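Long-range contact in endo-polygalacturonase (PDB 1BHE), which hydrolyses the alpha-1,4 links between galacturonosyl units of polygalacturonic acid, and so takes part in the maceration and soft-rotting of plant tissue: residues A[228-242]-A[256-268]. Residues are numbered along the deposited sequence; the frame is centred on the assembly and turned at random.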
ATOM      1  N   ILE A 228      -3.450  -4.968   4.397  1.00  7.77           N
ATOM      2  CA  ILE A 228      -3.046  -5.015   5.804  1.00  8.00           C
ATOM      3  C   ILE A 228      -2.465  -6.391   6.114  1.00  8.42           C
ATOM      4  O   ILE A 228      -3.136  -7.407   5.887  1.00  8.43           O
ATOM      5  CB  ILE A 228      -4.259  -4.705   6.698  1.00  7.97           C
ATOM      6  CG1 ILE A 228      -4.780  -3.290   6.424  1.00  7.93           C
ATOM      7  CG2 ILE A 228      -3.930  -4.848   8.178  1.00  7.87           C
ATOM      8  CD1 ILE A 228      -6.171  -3.017   6.964  1.00  7.96           C
ATOM      9  N   LYS A 229      -1.212  -6.459   6.550  1.00  7.92           N
ATOM     10  CA  LYS A 229      -0.520  -7.719   6.781  1.00  8.44           C
ATOM     11  C   LYS A 229       0.144  -7.820   8.153  1.00  9.17           C
ATOM     12  O   LYS A 229       0.528  -6.821   8.762  1.00  9.14           O
ATOM     13  CB  LYS A 229       0.580  -7.949   5.731  1.00  8.26           C
ATOM     14  CG  LYS A 229       0.146  -7.850   4.277  1.00  8.18           C
ATOM     15  CD  LYS A 229       1.312  -7.958   3.307  1.00  8.89           C
ATOM     16  CE  LYS A 229       0.861  -7.634   1.888  1.00  9.27           C
ATOM     17  NZ  LYS A 229       0.056  -8.736   1.290  1.00  9.88           N
ATOM     18  N   ALA A 230       0.274  -9.045   8.653  1.00  8.64           N
ATOM     19  CA  ALA A 230       0.948  -9.325   9.921  1.00  9.39           C
ATOM     20  C   ALA A 230       1.747 -10.620   9.761  1.00 10.12           C
ATOM     21  O   ALA A 230       1.225 -11.617   9.257  1.00  9.89           O
ATOM     22  CB  ALA A 230      -0.027  -9.396  11.075  1.00  8.93           C
ATOM     23  N   TYR A 231       3.022 -10.596  10.124  1.00 10.96           N
ATOM     24  CA  TYR A 231       3.946 -11.688   9.909  1.00 12.46           C
ATOM     25  C   TYR A 231       4.372 -12.474  11.138  1.00 12.94           C
ATOM     26  O   TYR A 231       4.537 -11.933  12.227  1.00 12.53           O
ATOM     27  CB  TYR A 231       5.232 -11.120   9.264  1.00 13.23           C
ATOM     28  CG  TYR A 231       5.005 -10.584   7.870  1.00 14.21           C
ATOM     29  CD1 TYR A 231       4.486  -9.311   7.661  1.00 15.07           C
ATOM     30  CD2 TYR A 231       5.304 -11.364   6.761  1.00 14.93           C
ATOM     31  CE1 TYR A 231       4.270  -8.831   6.382  1.00 15.12           C
ATOM     32  CE2 TYR A 231       5.092 -10.893   5.481  1.00 16.04           C
ATOM     33  CZ  TYR A 231       4.575  -9.626   5.300  1.00 16.00           C
ATOM     34  OH  TYR A 231       4.369  -9.163   4.021  1.00 17.04           O
ATOM     35  N   LYS A 232       4.601 -13.779  10.937  1.00 14.11           N
ATOM     36  CA  LYS A 232       5.046 -14.636  12.031  1.00 15.19           C
ATOM     37  C   LYS A 232       6.398 -14.177  12.555  1.00 14.49           C
ATOM     38  O   LYS A 232       7.296 -13.871  11.771  1.00 14.75           O
ATOM     39  CB  LYS A 232       5.144 -16.098  11.571  1.00 17.28           C
ATOM     40  CG  LYS A 232       5.093 -17.088  12.731  1.00 19.42           C
ATOM     41  CD  LYS A 232       5.156 -18.530  12.234  1.00 20.82           C
ATOM     42  CE  LYS A 232       6.595 -19.020  12.144  1.00 21.48           C
ATOM     43  NZ  LYS A 232       6.707 -20.474  12.476  1.00 22.26           N
ATOM     44  N   GLY A 233       6.552 -14.064  13.872  1.00 13.88           N
ATOM     45  CA  GLY A 233       7.812 -13.667  14.475  1.00 13.10           C
ATOM     46  C   GLY A 233       8.010 -12.156  14.522  1.00 13.00           C
ATOM     47  O   GLY A 233       9.088 -11.687  14.879  1.00 12.80           O
ATOM     48  N   ARG A 234       7.003 -11.394  14.118  1.00 12.24           N
ATOM     49  CA  ARG A 234       7.056  -9.937  14.116  1.00 11.73           C
ATOM     50  C   ARG A 234       5.829  -9.415  14.857  1.00 10.89           C
ATOM     51  O   ARG A 234       4.976 -10.207  15.273  1.00 10.14           O
ATOM     52  CB  ARG A 234       7.147  -9.362  12.708  1.00 12.07           C
ATOM     53  CG  ARG A 234       8.537  -9.453  12.085  1.00 12.74           C
ATOM     54  CD  ARG A 234       8.469  -9.439  10.566  1.00 13.25           C
ATOM     55  NE  ARG A 234       8.033  -8.141  10.051  1.00 12.60           N
ATOM     56  CZ  ARG A 234       7.858  -7.877   8.759  1.00 13.45           C
ATOM     57  NH1 ARG A 234       8.078  -8.805   7.833  1.00 12.87           N
ATOM     58  NH2 ARG A 234       7.449  -6.678   8.359  1.00 12.80           N
ATOM     59  N   ALA A 235       5.749  -8.100  15.032  1.00 10.00           N
ATOM     60  CA  ALA A 235       4.646  -7.504  15.764  1.00  9.17           C
ATOM     61  C   ALA A 235       3.273  -7.778  15.179  1.00  9.40           C
ATOM     62  O   ALA A 235       3.079  -7.970  13.978  1.00  8.53           O
ATOM     63  CB  ALA A 235       4.843  -5.991  15.875  1.00  9.31           C
ATOM     64  N   GLU A 236       2.267  -7.688  16.063  1.00  8.55           N
ATOM     65  CA  GLU A 236       0.887  -7.767  15.610  1.00  9.15           C
ATOM     66  C   GLU A 236       0.536  -6.462  14.887  1.00  9.37           C
ATOM     67  O   GLU A 236       1.118  -5.418  15.173  1.00  9.21           O
ATOM     68  CB  GLU A 236      -0.090  -7.973  16.769  1.00  9.64           C
ATOM     69  CG  GLU A 236       0.050  -9.365  17.371  1.00 10.18           C
ATOM     70  CD  GLU A 236      -0.602  -9.524  18.727  1.00 10.63           C
ATOM     71  OE1 GLU A 236      -1.171  -8.549  19.255  1.00 10.76           O
ATOM     72  OE2 GLU A 236      -0.520 -10.645  19.274  1.00 10.33           O
ATOM     73  N   THR A 237      -0.389  -6.558  13.947  1.00  8.51           N
ATOM     74  CA  THR A 237      -0.884  -5.372  13.250  1.00  8.45           C
ATOM     75  C   THR A 237      -2.195  -5.002  13.927  1.00  8.89           C
ATOM     76  O   THR A 237      -3.139  -5.794  13.889  1.00  9.72           O
ATOM     77  CB  THR A 237      -1.106  -5.650  11.753  1.00  7.45           C
ATOM     78  OG1 THR A 237       0.178  -5.802  11.139  1.00  6.37           O
ATOM     79  CG2 THR A 237      -1.879  -4.524  11.092  1.00  7.65           C
ATOM     80  N   ARG A 238      -2.244  -3.861  14.606  1.00  9.02           N
ATOM     81  CA  ARG A 238      -3.418  -3.443  15.337  1.00  9.41           C
ATOM     82  C   ARG A 238      -3.772  -1.971  15.162  1.00  9.30           C
ATOM     83  O   ARG A 238      -2.912  -1.110  14.992  1.00  9.37           O
ATOM     84  CB  ARG A 238      -3.198  -3.586  16.862  1.00 10.73           C
ATOM     85  CG  ARG A 238      -2.872  -4.972  17.363  1.00 13.18           C
ATOM     86  CD  ARG A 238      -2.739  -4.987  18.888  1.00 14.30           C
ATOM     87  NE  ARG A 238      -2.896  -6.361  19.333  1.00 15.26           N
ATOM     88  CZ  ARG A 238      -3.984  -6.924  19.833  1.00 14.79           C
ATOM     89  NH1 ARG A 238      -5.115  -6.266  20.010  1.00 14.60           N
ATOM     90  NH2 ARG A 238      -3.880  -8.208  20.152  1.00 14.45           N
ATOM     91  N   ASN A 239      -5.047  -1.665  15.390  1.00  8.70           N
ATOM     92  CA  ASN A 239      -5.564  -0.310  15.416  1.00  8.74           C
ATOM     93  C   ASN A 239      -5.390   0.436  14.103  1.00  9.12           C
ATOM     94  O   ASN A 239      -4.459   1.224  13.928  1.00  8.64           O
ATOM     95  CB  ASN A 239      -4.876   0.464  16.565  1.00  8.93           C
ATOM     96  CG  ASN A 239      -4.917  -0.256  17.901  1.00  9.00           C
ATOM     97  OD1 ASN A 239      -5.833  -1.042  18.156  1.00  9.83           O
ATOM     98  ND2 ASN A 239      -3.923  -0.027  18.754  1.00  7.99           N
ATOM     99  N   ILE A 240      -6.343   0.247  13.184  1.00  8.42           N
ATOM    100  CA  ILE A 240      -6.285   0.865  11.861  1.00  8.28           C
ATOM    101  C   ILE A 240      -7.602   1.540  11.502  1.00  8.74           C
ATOM    102  O   ILE A 240      -8.679   0.996  11.751  1.00  8.92           O
ATOM    103  CB  ILE A 240      -5.947  -0.168  10.761  1.00  8.40           C
ATOM    104  CG1 ILE A 240      -4.567  -0.789  10.987  1.00  8.92           C
ATOM    105  CG2 ILE A 240      -6.007   0.446   9.363  1.00  7.49           C
ATOM    106  CD1 ILE A 240      -4.200  -1.918  10.058  1.00  9.96           C
ATOM    107  N   SER A 241      -7.521   2.750  10.972  1.00  8.46           N
ATOM    108  CA  SER A 241      -8.681   3.507  10.536  1.00  8.51           C
ATOM    109  C   SER A 241      -8.568   3.814   9.040  1.00  8.47           C
ATOM    110  O   SER A 241      -7.594   4.433   8.620  1.00  8.11           O
ATOM    111  CB  SER A 241      -8.836   4.827  11.282  1.00  8.16           C
ATOM    112  OG  SER A 241      -9.145   4.632  12.644  1.00  9.30           O
ATOM    113  N   ILE A 242      -9.522   3.357   8.252  1.00  8.46           N
ATOM    114  CA  ILE A 242      -9.584   3.605   6.814  1.00  8.86           C
ATOM    115  C   ILE A 242     -10.870   4.410   6.583  1.00  9.16           C
ATOM    116  O   ILE A 242     -11.960   3.846   6.520  1.00  9.02           O
ATOM    117  CB  ILE A 242      -9.634   2.308   5.999  1.00  9.21           C
ATOM    118  CG1 ILE A 242      -8.495   1.353   6.356  1.00  9.10           C
ATOM    119  CG2 ILE A 242      -9.637   2.592   4.497  1.00  8.96           C
ATOM    120  CD1 ILE A 242      -7.097   1.878   6.125  1.00  9.30           C
ATOM    121  N   GLY A 256      -4.395  -9.508   4.420  1.00  9.79           N
ATOM    122  CA  GLY A 256      -3.754 -10.764   4.024  1.00 11.15           C
ATOM    123  C   GLY A 256      -2.837 -10.526   2.826  1.00 11.73           C
ATOM    124  O   GLY A 256      -2.673  -9.385   2.402  1.00 11.56           O
ATOM    125  N   SER A 257      -2.221 -11.586   2.331  1.00 11.72           N
ATOM    126  CA  SER A 257      -2.424 -12.951   2.786  1.00 12.38           C
ATOM    127  C   SER A 257      -1.758 -13.319   4.093  1.00 12.31           C
ATOM    128  O   SER A 257      -2.119 -14.297   4.764  1.00 11.60           O
ATOM    129  CB  SER A 257      -1.927 -13.904   1.674  1.00 12.89           C
ATOM    130  OG  SER A 257      -2.830 -13.799   0.571  1.00 14.09           O
ATOM    131  N   GLU A 258      -0.777 -12.522   4.508  1.00 12.20           N
ATOM    132  CA  GLU A 258      -0.121 -12.770   5.799  1.00 13.03           C
ATOM    133  C   GLU A 258      -1.080 -12.261   6.865  1.00 13.46           C
ATOM    134  O   GLU A 258      -1.315 -11.057   6.976  1.00 12.57           O
ATOM    135  CB  GLU A 258       1.260 -12.127   5.817  1.00 13.29           C
ATOM    136  CG  GLU A 258       2.160 -12.667   4.708  1.00 13.71           C
ATOM    137  CD  GLU A 258       2.027 -11.916   3.400  1.00 14.27           C
ATOM    138  OE1 GLU A 258       1.159 -11.038   3.241  1.00 14.32           O
ATOM    139  OE2 GLU A 258       2.816 -12.183   2.473  1.00 15.15           O
ATOM    140  N   THR A 259      -1.697 -13.191   7.608  1.00 12.87           N
ATOM    141  CA  THR A 259      -2.667 -12.804   8.621  1.00 13.33           C
ATOM    142  C   THR A 259      -2.263 -13.284  10.006  1.00 14.05           C
ATOM    143  O   THR A 259      -3.120 -13.716  10.780  1.00 14.31           O
ATOM    144  CB  THR A 259      -4.089 -13.318   8.304  1.00 13.50           C
ATOM    145  OG1 THR A 259      -4.084 -14.743   8.137  1.00 12.61           O
ATOM    146  CG2 THR A 259      -4.654 -12.660   7.051  1.00 13.47           C
ATOM    147  N   MET A 260      -0.998 -13.136  10.381  1.00 14.89           N
ATOM    148  CA  MET A 260      -0.533 -13.571  11.696  1.00 15.82           C
ATOM    149  C   MET A 260      -0.785 -12.541  12.788  1.00 14.98           C
ATOM    150  O   MET A 260       0.155 -12.034  13.397  1.00 15.30           O
ATOM    151  CB  MET A 260       0.960 -13.917  11.621  1.00 17.69           C
ATOM    152  CG  MET A 260       1.262 -15.032  10.627  1.00 19.86           C
ATOM    153  SD  MET A 260       0.295 -16.512  11.003  1.00 23.10           S
ATOM    154  CE  MET A 260       0.914 -16.912  12.634  1.00 21.53           C
ATOM    155  N   GLY A 261      -2.042 -12.225  13.068  1.00 14.31           N
ATOM    156  CA  GLY A 261      -2.401 -11.282  14.113  1.00 12.92           C
ATOM    157  C   GLY A 261      -2.756  -9.897  13.599  1.00 11.97           C
ATOM    158  O   GLY A 261      -1.961  -8.965  13.724  1.00 11.13           O
ATOM    159  N   VAL A 262      -3.960  -9.747  13.074  1.00 11.44           N
ATOM    160  CA  VAL A 262      -4.501  -8.483  12.590  1.00 11.15           C
ATOM    161  C   VAL A 262      -5.704  -8.145  13.467  1.00 11.40           C
ATOM    162  O   VAL A 262      -6.639  -8.948  13.550  1.00 10.80           O
ATOM    163  CB  VAL A 262      -4.942  -8.558  11.122  1.00 10.54           C
ATOM    164  CG1 VAL A 262      -5.693  -7.307  10.694  1.00 10.82           C
ATOM    165  CG2 VAL A 262      -3.732  -8.805  10.230  1.00 10.92           C
ATOM    166  N   TYR A 263      -5.648  -7.032  14.194  1.00 11.01           N
ATOM    167  CA  TYR A 263      -6.693  -6.657  15.129  1.00 11.03           C
ATOM    168  C   TYR A 263      -7.203  -5.226  15.023  1.00 11.05           C
ATOM    169  O   TYR A 263      -6.437  -4.295  14.770  1.00 10.56           O
ATOM    170  CB  TYR A 263      -6.150  -6.762  16.583  1.00 11.68           C
ATOM    171  CG  TYR A 263      -5.578  -8.110  16.960  1.00 12.18           C
ATOM    172  CD1 TYR A 263      -4.246  -8.418  16.697  1.00 12.18           C
ATOM    173  CD2 TYR A 263      -6.368  -9.077  17.568  1.00 12.41           C
ATOM    174  CE1 TYR A 263      -3.720  -9.654  17.023  1.00 12.97           C
ATOM    175  CE2 TYR A 263      -5.849 -10.316  17.901  1.00 12.61           C
ATOM    176  CZ  TYR A 263      -4.531 -10.597  17.623  1.00 13.12           C
ATOM    177  OH  TYR A 263      -3.993 -11.821  17.939  1.00 14.36           O
ATOM    178  N   ASN A 264      -8.481  -5.036  15.318  1.00 11.23           N
ATOM    179  CA  ASN A 264      -9.126  -3.738  15.410  1.00 11.39           C
ATOM    180  C   ASN A 264      -8.961  -2.839  14.196  1.00 11.28           C
ATOM    181  O   ASN A 264      -8.361  -1.763  14.225  1.00 10.17           O
ATOM    182  CB  ASN A 264      -8.602  -3.043  16.679  1.00 11.89           C
ATOM    183  CG  ASN A 264      -9.337  -1.782  17.058  1.00 12.52           C
ATOM    184  OD1 ASN A 264     -10.522  -1.606  16.771  1.00 12.93           O
ATOM    185  ND2 ASN A 264      -8.635  -0.855  17.710  1.00 12.90           N
ATOM    186  N   VAL A 265      -9.553  -3.287  13.099  1.00 11.11           N
ATOM    187  CA  VAL A 265      -9.534  -2.585  11.823  1.00 11.29           C
ATOM    188  C   VAL A 265     -10.908  -1.979  11.551  1.00 11.86           C
ATOM    189  O   VAL A 265     -11.905  -2.706  11.520  1.00 12.14           O
ATOM    190  CB  VAL A 265      -9.150  -3.534  10.676  1.00 10.50           C
ATOM    191  CG1 VAL A 265      -9.104  -2.794   9.346  1.00 10.19           C
ATOM    192  CG2 VAL A 265      -7.805  -4.194  10.953  1.00 11.13           C
ATOM    193  N   THR A 266     -10.952  -0.667  11.384  1.00 11.76           N
ATOM    194  CA  THR A 266     -12.183   0.065  11.154  1.00 12.82           C
ATOM    195  C   THR A 266     -12.196   0.733   9.780  1.00 12.82           C
ATOM    196  O   THR A 266     -11.387   1.617   9.497  1.00 12.50           O
ATOM    197  CB  THR A 266     -12.389   1.152  12.235  1.00 12.96           C
ATOM    198  OG1 THR A 266     -12.435   0.555  13.538  1.00 12.92           O
ATOM    199  CG2 THR A 266     -13.669   1.938  12.014  1.00 13.49           C
ATOM    200  N   VAL A 267     -13.117   0.301   8.923  1.00 12.34           N
ATOM    201  CA  VAL A 267     -13.286   0.857   7.593  1.00 11.79           C
ATOM    202  C   VAL A 267     -14.648   1.554   7.513  1.00 12.81           C
ATOM    203  O   VAL A 267     -15.664   0.879   7.695  1.00 13.76           O
ATOM    204  CB  VAL A 267     -13.227  -0.208   6.481  1.00 11.27           C
ATOM    205  CG1 VAL A 267     -13.358   0.447   5.108  1.00 10.46           C
ATOM    206  CG2 VAL A 267     -11.951  -1.030   6.540  1.00 10.64           C
ATOM    207  N   ASP A 268     -14.675   2.846   7.228  1.00 12.98           N
ATOM    208  CA  ASP A 268     -15.920   3.593   7.128  1.00 14.31           C
ATOM    209  C   ASP A 268     -15.863   4.631   6.012  1.00 14.45           C
ATOM    210  O   ASP A 268     -14.854   5.317   5.826  1.00 14.59           O
ATOM    211  CB  ASP A 268     -16.268   4.293   8.451  1.00 14.29           C
ATOM    212  CG  ASP A 268     -17.605   5.015   8.376  1.00 15.52           C
ATOM    213  OD1 ASP A 268     -18.638   4.352   8.151  1.00 15.11           O
ATOM    214  OD2 ASP A 268     -17.641   6.252   8.534  1.00 16.38           O
TER
HETATM  215  O   HOH W   1       2.183 -11.511  15.305  1.00 23.80           O
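Lys229 NZ is held by two acceptors of segment 256-268. It donates to the backbone O of Gly256 at 3.0 Å and forms a salt bridge with Glu258 OE1 at 3.2 Å, using the syn lone pair of that oxygen. The lysine chain runs extended and bends at its last torsion (chi4 -74°), which turns NZ to both oxygens. Glu258 CB sits over one face of the Tyr231 ring in a CH-pi contact, and Arg234 NH1 lies over the opposite face.

Beyond the type II turn from Tyr231 to Arg234, the guanidinium of Arg238 lies flat on the Tyr263 ring. The planes are 6° apart and the centres 3.7 Å, a cation-pi stack. Glu236 OE1 lies in the guanidinium plane and accepts from both NE and NH2 of Arg238, which fixes the rotation of this group. Next along the strands, Asn264 ND2 donates to Asn239 OD1 (2.8 Å, 169°), joining equivalent positions of neighbouring coils. Inside, Ile228 CD1 meets Val265 CG1 tip to tip at 3.8 Å.

The axes of strands 237-242 and 262-268 come within 4.7 Å and run parallel. Such stacking of successive coils round an aliphatic interior is characteristic of the right-handed parallel beta-helix, the fold of family 28 glycosyl hydrolases.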